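Local coordinates for major pilin backbone protein T-antigen, T13 (Streptococcus pyogenes, PDB 6BBT), which forms the backbone of the Group A Streptococcus pilus as its major pilin subunit, the Lancefield T-antigen used in serotyping, at residues Thr98-Asn103 with Gly113-Val118. Sequence-based numbering, arbitrary orientation.
Sequences TVSEQN and GKKWTV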
ATOM      1  N   THR A  98       1.884 -22.685 -10.860  1.00 24.14           N
ATOM      2  CA  THR A  98       1.995 -21.265 -11.140  1.00 24.80           C
ATOM      3  C   THR A  98       1.804 -20.511  -9.819  1.00 24.00           C
ATOM      4  O   THR A  98       0.881 -20.812  -9.060  1.00 22.87           O
ATOM      5  CB  THR A  98       0.984 -20.840 -12.213  1.00 26.24           C
ATOM      6  OG1 THR A  98       1.178 -21.652 -13.384  1.00 29.02           O
ATOM      7  CG2 THR A  98       1.154 -19.365 -12.584  1.00 26.53           C
ATOM      8  N   VAL A  99       2.709 -19.571  -9.536  1.00 23.07           N
ATOM      9  CA  VAL A  99       2.630 -18.719  -8.338  1.00 21.29           C
ATOM     10  C   VAL A  99       2.402 -17.279  -8.794  1.00 20.46           C
ATOM     11  O   VAL A  99       3.057 -16.803  -9.718  1.00 20.70           O
ATOM     12  CB  VAL A  99       3.904 -18.836  -7.476  1.00 21.02           C
ATOM     13  CG1 VAL A  99       3.904 -17.851  -6.287  1.00 20.93           C
ATOM     14  CG2 VAL A  99       4.040 -20.255  -6.978  1.00 21.27           C
ATOM     15  N   SER A 100       1.443 -16.608  -8.170  1.00 20.17           N
ATOM     16  CA  SER A 100       1.154 -15.210  -8.468  1.00 20.19           C
ATOM     17  C   SER A 100       0.793 -14.487  -7.191  1.00 18.84           C
ATOM     18  O   SER A 100       0.600 -15.118  -6.145  1.00 19.60           O
ATOM     19  CB  SER A 100       0.005 -15.099  -9.459  1.00 20.84           C
ATOM     20  OG  SER A 100      -1.129 -15.740  -8.937  1.00 22.46           O
ATOM     21  N   GLU A 101       0.722 -13.171  -7.296  1.00 17.82           N
ATOM     22  CA  GLU A 101       0.283 -12.321  -6.197  1.00 17.70           C
ATOM     23  C   GLU A 101      -1.088 -11.800  -6.545  1.00 17.98           C
ATOM     24  O   GLU A 101      -1.293 -11.263  -7.617  1.00 18.81           O
ATOM     25  CB  GLU A 101       1.217 -11.132  -6.014  1.00 16.90           C
ATOM     26  CG  GLU A 101       0.783 -10.176  -4.912  1.00 17.36           C
ATOM     27  CD  GLU A 101       1.761  -9.017  -4.735  1.00 16.73           C
ATOM     28  OE1 GLU A 101       2.861  -9.213  -4.208  1.00 16.13           O
ATOM     29  OE2 GLU A 101       1.408  -7.905  -5.147  1.00 18.35           O
ATOM     30  N   GLN A 102      -2.001 -11.916  -5.607  1.00 19.51           N
ATOM     31  CA  GLN A 102      -3.340 -11.356  -5.742  1.00 22.60           C
ATOM     32  C   GLN A 102      -3.327  -9.825  -5.791  1.00 21.80           C
ATOM     33  O   GLN A 102      -2.655  -9.165  -4.980  1.00 21.71           O
ATOM     34  CB  GLN A 102      -4.146 -11.834  -4.538  1.00 24.93           C
ATOM     35  CG  GLN A 102      -5.596 -11.445  -4.494  1.00 28.42           C
ATOM     36  CD  GLN A 102      -6.307 -12.173  -3.369  1.00 30.30           C
ATOM     37  OE1 GLN A 102      -6.234 -11.786  -2.191  1.00 31.94           O
ATOM     38  NE2 GLN A 102      -6.982 -13.261  -3.723  1.00 32.51           N
ATOM     39  N   ASN A 103      -4.056  -9.265  -6.748  1.00 21.03           N
ATOM     40  CA  ASN A 103      -4.313  -7.841  -6.773  1.00 22.33           C
ATOM     41  C   ASN A 103      -5.531  -7.525  -5.898  1.00 23.48           C
ATOM     42  O   ASN A 103      -6.677  -7.718  -6.308  1.00 23.70           O
ATOM     43  CB  ASN A 103      -4.496  -7.343  -8.199  1.00 22.05           C
ATOM     44  CG  ASN A 103      -4.469  -5.832  -8.293  1.00 22.15           C
ATOM     45  OD1 ASN A 103      -5.101  -5.128  -7.498  1.00 22.72           O
ATOM     46  ND2 ASN A 103      -3.741  -5.321  -9.269  1.00 22.22           N
ATOM     47  N   GLY A 113       2.144  -7.851 -10.894  1.00 20.94           N
ATOM     48  CA  GLY A 113       1.422  -8.778 -11.766  1.00 22.57           C
ATOM     49  C   GLY A 113       2.220  -9.952 -12.345  1.00 23.83           C
ATOM     50  O   GLY A 113       1.663 -10.739 -13.131  1.00 23.36           O
ATOM     51  N   LYS A 114       3.496 -10.097 -11.975  1.00 24.23           N
ATOM     52  CA  LYS A 114       4.321 -11.187 -12.515  1.00 24.99           C
ATOM     53  C   LYS A 114       3.842 -12.581 -12.144  1.00 23.35           C
ATOM     54  O   LYS A 114       3.415 -12.839 -11.013  1.00 20.98           O
ATOM     55  CB  LYS A 114       5.782 -11.075 -12.094  1.00 28.82           C
ATOM     56  CG  LYS A 114       6.639 -10.277 -13.054  1.00 34.91           C
ATOM     57  CD  LYS A 114       8.114 -10.552 -12.793  1.00 39.67           C
ATOM     58  CE  LYS A 114       9.009  -9.519 -13.453  1.00 43.16           C
ATOM     59  NZ  LYS A 114       8.919  -9.589 -14.935  1.00 45.49           N
ATOM     60  N   LYS A 115       3.960 -13.485 -13.117  1.00 22.35           N
ATOM     61  CA  LYS A 115       3.650 -14.894 -12.934  1.00 22.23           C
ATOM     62  C   LYS A 115       4.931 -15.695 -12.831  1.00 21.17           C
ATOM     63  O   LYS A 115       5.840 -15.541 -13.659  1.00 21.13           O
ATOM     64  CB  LYS A 115       2.862 -15.426 -14.127  1.00 24.39           C
ATOM     65  CG  LYS A 115       1.627 -14.637 -14.498  1.00 25.82           C
ATOM     66  CD  LYS A 115       0.591 -14.692 -13.413  1.00 27.84           C
ATOM     67  CE  LYS A 115      -0.704 -14.062 -13.895  1.00 29.70           C
ATOM     68  NZ  LYS A 115      -1.781 -14.422 -12.961  1.00 32.06           N
ATOM     69  N   TRP A 116       4.981 -16.579 -11.847  1.00 20.28           N
ATOM     70  CA  TRP A 116       6.130 -17.417 -11.615  1.00 20.77           C
ATOM     71  C   TRP A 116       5.728 -18.863 -11.824  1.00 22.07           C
ATOM     72  O   TRP A 116       4.577 -19.237 -11.583  1.00 21.86           O
ATOM     73  CB  TRP A 116       6.627 -17.209 -10.194  1.00 20.55           C
ATOM     74  CG  TRP A 116       7.200 -15.863  -9.993  1.00 20.48           C
ATOM     75  CD1 TRP A 116       6.519 -14.695  -9.805  1.00 20.45           C
ATOM     76  CD2 TRP A 116       8.587 -15.524 -10.002  1.00 20.88           C
ATOM     77  NE1 TRP A 116       7.401 -13.650  -9.673  1.00 20.49           N
ATOM     78  CE2 TRP A 116       8.679 -14.128  -9.799  1.00 20.41           C
ATOM     79  CE3 TRP A 116       9.763 -16.263 -10.186  1.00 20.73           C
ATOM     80  CZ2 TRP A 116       9.904 -13.454  -9.753  1.00 20.74           C
ATOM     81  CZ3 TRP A 116      10.980 -15.604 -10.115  1.00 22.23           C
ATOM     82  CH2 TRP A 116      11.044 -14.207  -9.903  1.00 21.16           C
ATOM     83  N   THR A 117       6.681 -19.671 -12.272  1.00 23.02           N
ATOM     84  CA  THR A 117       6.459 -21.095 -12.455  1.00 24.20           C
ATOM     85  C   THR A 117       7.416 -21.866 -11.577  1.00 23.26           C
ATOM     86  O   THR A 117       8.556 -21.453 -11.362  1.00 25.33           O
ATOM     87  CB  THR A 117       6.546 -21.547 -13.936  1.00 25.39           C
ATOM     88  OG1 THR A 117       6.219 -22.943 -14.019  1.00 27.68           O
ATOM     89  CG2 THR A 117       7.917 -21.300 -14.526  1.00 25.32           C
ATOM     90  N   VAL A 118       6.919 -22.977 -11.051  1.00 22.84           N
ATOM     91  CA  VAL A 118       7.602 -23.741 -10.033  1.00 24.06           C
ATOM     92  C   VAL A 118       7.553 -25.226 -10.409  1.00 25.70           C
ATOM     93  O   VAL A 118       6.462 -25.777 -10.559  1.00 24.98           O
ATOM     94  CB  VAL A 118       6.925 -23.552  -8.660  1.00 24.55           C
ATOM     95  CG1 VAL A 118       7.638 -24.365  -7.588  1.00 25.32           C
ATOM     96  CG2 VAL A 118       6.914 -22.080  -8.270  1.00 25.36           C
TER
HETATM   97  O   HOH W   1       1.374 -11.623  -9.641  1.00 16.94           O
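Val99 lays its CG2 methyl against CG2 of Val118, 3.6 Å away, while its CB faces CB of Trp116 on the same face of an antiparallel strand pair within a mixed β-sheet of the Spy0128-like isopeptide-containing domain. The C-terminal end of strand 93-101 runs beside the start of strand 116-123, and the connection between them contains the short strand 109-110. Val99 and Trp116 form a hydrogen-bonded pair, closed in both directions: Val99 N donates to Trp116 O at 2.8 Å, and Trp116 N returns a bond to Val99 O at 2.9 Å. The indole of Trp116, CG beside its own backbone N (chi1 -68°), leads away from strand 98-101, with Val99 O lying near the ring plane at its edge, 3.6 Å from Trp116 CB; the ring also meets Phe150 edge-to-face. Ile148 and Phe150 of strand 148-166 pack on this buried side. The other face carries Thr98 and Thr117, a non-hydrogen-bonded pair; Thr98 CG2 comes within 3.6 Å of Trp116 O, which also receives a CA-H...O contact from Thr98. Farther along, Lys115 bends at chi2 (-65°) and runs its CD and NZ past Ser100 CB, both 4.0 Å from it. Beyond Ser100 and Lys115 the backbones part, and a water replaces direct backbone pairing: it accepts from Glu101 N at 2.9 Å and donates to Lys114 O at 2.7 Å.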